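Local coordinates for protein shikimate 5-dehydrogenase AroE (5-dehydroshikimate reductase) (PDB 4P4G) that probably catalyses the NADP-dependent interconversion of 3-dehydroshikimate and shikimate in chorismate biosynthesis, and binds shikimate in this crystal, at residues 112-124 against 181-193. Sequence-based numbering, arbitrary orientation.
Sequences ALGAAAGHALVLG and AVAAAEVLVSTIP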
ATOM      1  N   ALA A 112       0.478  -9.272  -4.434  1.00 11.65           N
ATOM      2  CA  ALA A 112       1.351  -9.887  -3.434  1.00 10.93           C
ATOM      3  C   ALA A 112       0.731 -11.158  -2.867  1.00 12.01           C
ATOM      4  O   ALA A 112       1.433 -12.153  -2.634  1.00 13.04           O
ATOM      5  CB  ALA A 112       1.650  -8.915  -2.321  1.00 10.57           C
ATOM      6  N   LEU A 113      -0.576 -11.121  -2.625  1.00 11.31           N
ATOM      7  CA  LEU A 113      -1.275 -12.291  -2.083  1.00 12.22           C
ATOM      8  C   LEU A 113      -1.515 -13.387  -3.110  1.00 12.35           C
ATOM      9  O   LEU A 113      -1.405 -14.589  -2.791  1.00 15.45           O
ATOM     10  CB  LEU A 113      -2.607 -11.875  -1.439  1.00 12.87           C
ATOM     11  CG  LEU A 113      -2.482 -11.135  -0.116  1.00 13.22           C
ATOM     12  CD1 LEU A 113      -3.830 -10.593   0.343  1.00 14.97           C
ATOM     13  CD2 LEU A 113      -1.904 -12.077   0.917  1.00 14.32           C
ATOM     14  N   GLY A 114      -1.864 -13.006  -4.339  1.00 11.13           N
ATOM     15  CA  GLY A 114      -2.089 -13.983  -5.396  1.00 12.70           C
ATOM     16  C   GLY A 114      -3.509 -14.536  -5.400  1.00 15.86           C
ATOM     17  O   GLY A 114      -4.193 -14.519  -6.427  1.00 19.63           O
ATOM     18  N   ALA A 115      -3.943 -15.031  -4.245  1.00 14.93           N
ATOM     19  CA  ALA A 115      -5.298 -15.550  -4.074  1.00 14.60           C
ATOM     20  C   ALA A 115      -5.720 -15.426  -2.616  1.00 16.82           C
ATOM     21  O   ALA A 115      -4.878 -15.423  -1.719  1.00 16.95           O
ATOM     22  CB  ALA A 115      -5.378 -17.003  -4.527  1.00 16.56           C
ATOM     23  N   ALA A 116      -7.025 -15.308  -2.400  1.00 19.46           N
ATOM     24  CA  ALA A 116      -7.635 -15.280  -1.067  1.00 20.62           C
ATOM     25  C   ALA A 116      -9.132 -15.469  -1.272  1.00 24.03           C
ATOM     26  O   ALA A 116      -9.701 -14.904  -2.205  1.00 27.20           O
ATOM     27  CB  ALA A 116      -7.361 -13.971  -0.370  1.00 19.67           C
ATOM     28  N   ALA A 117      -9.784 -16.245  -0.411  1.00 23.88           N
ATOM     29  CA  ALA A 117     -11.177 -16.608  -0.687  1.00 25.71           C
ATOM     30  C   ALA A 117     -12.073 -16.738   0.544  1.00 28.21           C
ATOM     31  O   ALA A 117     -13.277 -16.988   0.414  1.00 32.28           O
ATOM     32  CB  ALA A 117     -11.229 -17.889  -1.504  1.00 27.00           C
ATOM     33  N   GLY A 118     -11.493 -16.577   1.728  1.00 26.82           N
ATOM     34  CA  GLY A 118     -12.237 -16.823   2.952  1.00 24.11           C
ATOM     35  C   GLY A 118     -12.331 -15.614   3.857  1.00 20.77           C
ATOM     36  O   GLY A 118     -12.643 -14.514   3.404  1.00 18.95           O
ATOM     37  N   HIS A 119     -12.085 -15.824   5.145  1.00 16.13           N
ATOM     38  CA  HIS A 119     -12.165 -14.739   6.116  1.00 15.78           C
ATOM     39  C   HIS A 119     -10.831 -14.022   6.170  1.00 14.62           C
ATOM     40  O   HIS A 119      -9.778 -14.669   6.168  1.00 14.35           O
ATOM     41  CB  HIS A 119     -12.513 -15.296   7.495  1.00 17.25           C
ATOM     42  CG  HIS A 119     -13.661 -16.256   7.485  1.00 23.34           C
ATOM     43  ND1 HIS A 119     -14.958 -15.863   7.232  1.00 27.05           N
ATOM     44  CD2 HIS A 119     -13.712 -17.592   7.704  1.00 26.46           C
ATOM     45  CE1 HIS A 119     -15.755 -16.915   7.285  1.00 27.73           C
ATOM     46  NE2 HIS A 119     -15.025 -17.976   7.575  1.00 29.15           N
ATOM     47  N   ALA A 120     -10.863 -12.691   6.228  1.00  9.22           N
ATOM     48  CA  ALA A 120      -9.631 -11.908   6.240  1.00  9.11           C
ATOM     49  C   ALA A 120      -9.631 -10.914   7.387  1.00  9.85           C
ATOM     50  O   ALA A 120     -10.688 -10.563   7.908  1.00  9.76           O
ATOM     51  CB  ALA A 120      -9.448 -11.170   4.922  1.00 11.87           C
ATOM     52  N   LEU A 121      -8.439 -10.474   7.768  1.00  7.88           N
ATOM     53  CA  LEU A 121      -8.261  -9.459   8.797  1.00 10.80           C
ATOM     54  C   LEU A 121      -7.422  -8.339   8.209  1.00 10.82           C
ATOM     55  O   LEU A 121      -6.455  -8.593   7.484  1.00 12.54           O
ATOM     56  CB  LEU A 121      -7.526 -10.093   9.977  1.00 14.29           C
ATOM     57  CG  LEU A 121      -7.743  -9.700  11.425  1.00 21.55           C
ATOM     58  CD1 LEU A 121      -9.198  -9.812  11.780  1.00 25.69           C
ATOM     59  CD2 LEU A 121      -6.946 -10.664  12.288  1.00 20.22           C
ATOM     60  N   VAL A 122      -7.781  -7.094   8.510  1.00  8.56           N
ATOM     61  CA  VAL A 122      -6.977  -5.951   8.091  1.00  8.20           C
ATOM     62  C   VAL A 122      -6.645  -5.174   9.337  1.00  8.46           C
ATOM     63  O   VAL A 122      -7.540  -4.829  10.102  1.00  9.59           O
ATOM     64  CB  VAL A 122      -7.748  -5.023   7.118  1.00  9.94           C
ATOM     65  CG1 VAL A 122      -7.049  -3.659   6.977  1.00 10.98           C
ATOM     66  CG2 VAL A 122      -7.921  -5.698   5.756  1.00 10.41           C
ATOM     67  N   LEU A 123      -5.363  -4.909   9.550  1.00  7.52           N
ATOM     68  CA  LEU A 123      -4.960  -4.079  10.683  1.00  9.81           C
ATOM     69  C   LEU A 123      -4.678  -2.654  10.260  1.00  9.54           C
ATOM     70  O   LEU A 123      -3.891  -2.416   9.339  1.00  9.84           O
ATOM     71  CB  LEU A 123      -3.706  -4.626  11.339  1.00  9.98           C
ATOM     72  CG  LEU A 123      -3.671  -6.098  11.702  1.00 12.75           C
ATOM     73  CD1 LEU A 123      -2.393  -6.384  12.465  1.00 12.74           C
ATOM     74  CD2 LEU A 123      -4.893  -6.467  12.507  1.00 14.40           C
ATOM     75  N   GLY A 124      -5.322  -1.714  10.941  1.00 10.83           N
ATOM     76  CA  GLY A 124      -5.048  -0.300  10.748  1.00 12.01           C
ATOM     77  C   GLY A 124      -6.187   0.451  10.103  1.00 12.69           C
ATOM     78  O   GLY A 124      -7.119  -0.157   9.580  1.00 14.85           O
ATOM     79  N   ALA A 181     -11.210 -13.270  16.383  1.00 21.18           N
ATOM     80  CA  ALA A 181     -11.114 -12.732  15.026  1.00 17.82           C
ATOM     81  C   ALA A 181      -9.994 -13.423  14.244  1.00 19.05           C
ATOM     82  O   ALA A 181     -10.148 -13.745  13.060  1.00 19.60           O
ATOM     83  CB  ALA A 181     -10.912 -11.229  15.068  1.00 15.36           C
ATOM     84  N   VAL A 182      -8.880 -13.677  14.919  1.00 17.13           N
ATOM     85  CA  VAL A 182      -7.736 -14.350  14.303  1.00 17.17           C
ATOM     86  C   VAL A 182      -8.059 -15.806  13.975  1.00 19.27           C
ATOM     87  O   VAL A 182      -7.741 -16.299  12.886  1.00 20.29           O
ATOM     88  CB  VAL A 182      -6.484 -14.264  15.207  1.00 18.09           C
ATOM     89  CG1 VAL A 182      -5.389 -15.187  14.707  1.00 21.94           C
ATOM     90  CG2 VAL A 182      -5.969 -12.837  15.258  1.00 17.64           C
ATOM     91  N   ALA A 183      -8.690 -16.486  14.923  1.00 21.02           N
ATOM     92  CA  ALA A 183      -9.035 -17.897  14.774  1.00 23.38           C
ATOM     93  C   ALA A 183      -9.869 -18.168  13.522  1.00 24.22           C
ATOM     94  O   ALA A 183      -9.708 -19.193  12.868  1.00 27.18           O
ATOM     95  CB  ALA A 183      -9.764 -18.392  16.019  1.00 25.01           C
ATOM     96  N   ALA A 184     -10.749 -17.236  13.177  1.00 25.58           N
ATOM     97  CA  ALA A 184     -11.628 -17.423  12.024  1.00 28.87           C
ATOM     98  C   ALA A 184     -10.943 -17.086  10.697  1.00 28.47           C
ATOM     99  O   ALA A 184     -11.344 -17.573   9.638  1.00 30.83           O
ATOM    100  CB  ALA A 184     -12.890 -16.596  12.189  1.00 30.73           C
ATOM    101  N   ALA A 185      -9.904 -16.261  10.760  1.00 25.50           N
ATOM    102  CA  ALA A 185      -9.327 -15.674   9.557  1.00 21.86           C
ATOM    103  C   ALA A 185      -8.255 -16.537   8.898  1.00 19.33           C
ATOM    104  O   ALA A 185      -7.542 -17.290   9.566  1.00 20.50           O
ATOM    105  CB  ALA A 185      -8.781 -14.294   9.864  1.00 22.54           C
ATOM    106  N   GLU A 186      -8.136 -16.405   7.580  1.00 14.49           N
ATOM    107  CA  GLU A 186      -7.154 -17.170   6.819  1.00 14.46           C
ATOM    108  C   GLU A 186      -6.029 -16.290   6.294  1.00 13.95           C
ATOM    109  O   GLU A 186      -4.974 -16.790   5.912  1.00 16.63           O
ATOM    110  CB  GLU A 186      -7.855 -17.905   5.677  1.00 17.92           C
ATOM    111  CG  GLU A 186      -8.994 -18.791   6.176  1.00 24.58           C
ATOM    112  CD  GLU A 186     -10.083 -19.001   5.140  1.00 29.89           C
ATOM    113  OE1 GLU A 186     -11.243 -18.609   5.419  1.00 27.45           O
ATOM    114  OE2 GLU A 186      -9.775 -19.548   4.054  1.00 34.05           O
ATOM    115  N   VAL A 187      -6.254 -14.981   6.292  1.00  8.85           N
ATOM    116  CA  VAL A 187      -5.252 -14.037   5.821  1.00  8.09           C
ATOM    117  C   VAL A 187      -5.315 -12.767   6.646  1.00 11.43           C
ATOM    118  O   VAL A 187      -6.394 -12.326   7.038  1.00 11.01           O
ATOM    119  CB  VAL A 187      -5.395 -13.747   4.302  1.00 13.31           C
ATOM    120  CG1 VAL A 187      -6.750 -13.175   3.983  1.00 16.23           C
ATOM    121  CG2 VAL A 187      -4.300 -12.829   3.814  1.00 13.80           C
ATOM    122  N   LEU A 188      -4.146 -12.209   6.931  1.00  9.05           N
ATOM    123  CA  LEU A 188      -4.023 -10.962   7.671  1.00  9.67           C
ATOM    124  C   LEU A 188      -3.208  -9.973   6.842  1.00  9.33           C
ATOM    125  O   LEU A 188      -2.093 -10.280   6.415  1.00  9.97           O
ATOM    126  CB  LEU A 188      -3.317 -11.248   9.001  1.00 13.43           C
ATOM    127  CG  LEU A 188      -2.836 -10.107   9.883  1.00 16.05           C
ATOM    128  CD1 LEU A 188      -4.018  -9.282  10.290  1.00 17.09           C
ATOM    129  CD2 LEU A 188      -2.111 -10.659  11.117  1.00 17.26           C
ATOM    130  N   VAL A 189      -3.763  -8.791   6.590  1.00  8.47           N
ATOM    131  CA  VAL A 189      -2.986  -7.725   5.967  1.00  7.38           C
ATOM    132  C   VAL A 189      -2.729  -6.646   7.004  1.00  7.98           C
ATOM    133  O   VAL A 189      -3.673  -6.035   7.522  1.00  8.75           O
ATOM    134  CB  VAL A 189      -3.686  -7.115   4.751  1.00  9.92           C
ATOM    135  CG1 VAL A 189      -2.799  -6.028   4.143  1.00 10.53           C
ATOM    136  CG2 VAL A 189      -4.025  -8.204   3.714  1.00 11.03           C
ATOM    137  N   SER A 190      -1.459  -6.413   7.323  1.00  7.52           N
ATOM    138  CA  SER A 190      -1.125  -5.438   8.373  1.00 10.14           C
ATOM    139  C   SER A 190      -0.640  -4.118   7.811  1.00 10.49           C
ATOM    140  O   SER A 190       0.351  -4.070   7.071  1.00  9.94           O
ATOM    141  CB  SER A 190      -0.066  -5.999   9.321  1.00 11.11           C
ATOM    142  OG  SER A 190       0.250  -5.032  10.313  1.00 12.32           O
ATOM    143  N   THR A 191      -1.324  -3.034   8.172  1.00  7.86           N
ATOM    144  CA  THR A 191      -0.905  -1.706   7.718  1.00 11.31           C
ATOM    145  C   THR A 191      -0.480  -0.786   8.862  1.00 12.85           C
ATOM    146  O   THR A 191      -0.292   0.419   8.656  1.00 16.31           O
ATOM    147  CB  THR A 191      -1.992  -1.017   6.844  1.00 11.93           C
ATOM    148  OG1 THR A 191      -3.094  -0.604   7.659  1.00 14.78           O
ATOM    149  CG2 THR A 191      -2.510  -1.959   5.761  1.00 12.65           C
ATOM    150  N   ILE A 192      -0.320  -1.349  10.062  1.00  9.59           N
ATOM    151  CA  ILE A 192       0.066  -0.576  11.245  1.00  9.64           C
ATOM    152  C   ILE A 192       1.586  -0.586  11.450  1.00 11.27           C
ATOM    153  O   ILE A 192       2.282  -1.421  10.853  1.00 11.84           O
ATOM    154  CB  ILE A 192      -0.638  -1.087  12.533  1.00 14.36           C
ATOM    155  CG1 ILE A 192      -0.326  -2.562  12.791  1.00 14.59           C
ATOM    156  CG2 ILE A 192      -2.123  -0.858  12.442  1.00 17.55           C
ATOM    157  CD1 ILE A 192      -0.947  -3.081  14.094  1.00 13.39           C
ATOM    158  N   PRO A 193       2.112   0.350  12.271  1.00 11.96           N
ATOM    159  CA  PRO A 193       3.565   0.359  12.503  1.00 12.45           C
ATOM    160  C   PRO A 193       4.019  -0.940  13.149  1.00 13.08           C
ATOM    161  O   PRO A 193       3.246  -1.558  13.885  1.00 12.68           O
ATOM    162  CB  PRO A 193       3.758   1.513  13.483  1.00 14.39           C
ATOM    163  CG  PRO A 193       2.631   2.450  13.175  1.00 15.05           C
ATOM    164  CD  PRO A 193       1.464   1.553  12.830  1.00 14.42           C
TER
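Leu188 CD1 sits between two leucines of the neighbouring strand, 3.6 Å from Leu121 CB and 3.5 Å from Leu123 CG. CG anti to the backbone N (chi1 170°) helps to swing this methyl toward the other strand; all three leucines share one face of the sheet, and Leu188 meets each of the other two at a slant. Leu121 then runs on to helix 178-184, on that face, its CD2 touching Val182 CG2 and its CD1 reaching Ala181 CB, while helix 201-204 adds Leu204 against Leu123, Val182 and Leu188. On the other face Val187 splits its branches: CG1 presses on Ala120 CB at 3.5 Å, tighter than usual for two carbons, and CG2 meets Leu113 CD2 tip to tip at 3.8 Å. Leu113 CD1 goes on to Val189 CG2, so the end of helix 105-113 covers this side; Leu136 of helix 129-139 packs on both Leu113 and Val122, and Leu139 on Leu113.

Between the two layers, strands 119-123 and 187-190 run parallel as the central pair of a six-stranded parallel sheet in strand order 3-2-1-4-5-6, the Rossmann fold expected to hold NADP. Gly124 begins what looks like its GxGxxA turn, and a sulfate ion lies beside it.

Leu121 and Leu123 give their N-H to Val187 O and Val189 O, and Leu121 O takes that of Val189. At the C-terminal end, Leu123 O is gripped twice by Thr191, through N and through OG1, the latter 2.6 Å away in the carbonyl plane on a lone pair. At the start, Glu186 N reaches His119 O almost straight (177°), while the extended side chain of Glu186 brings OE1 to His119 N, which meets it from above the carboxylate plane, the imidazole ring turned 74° from that group.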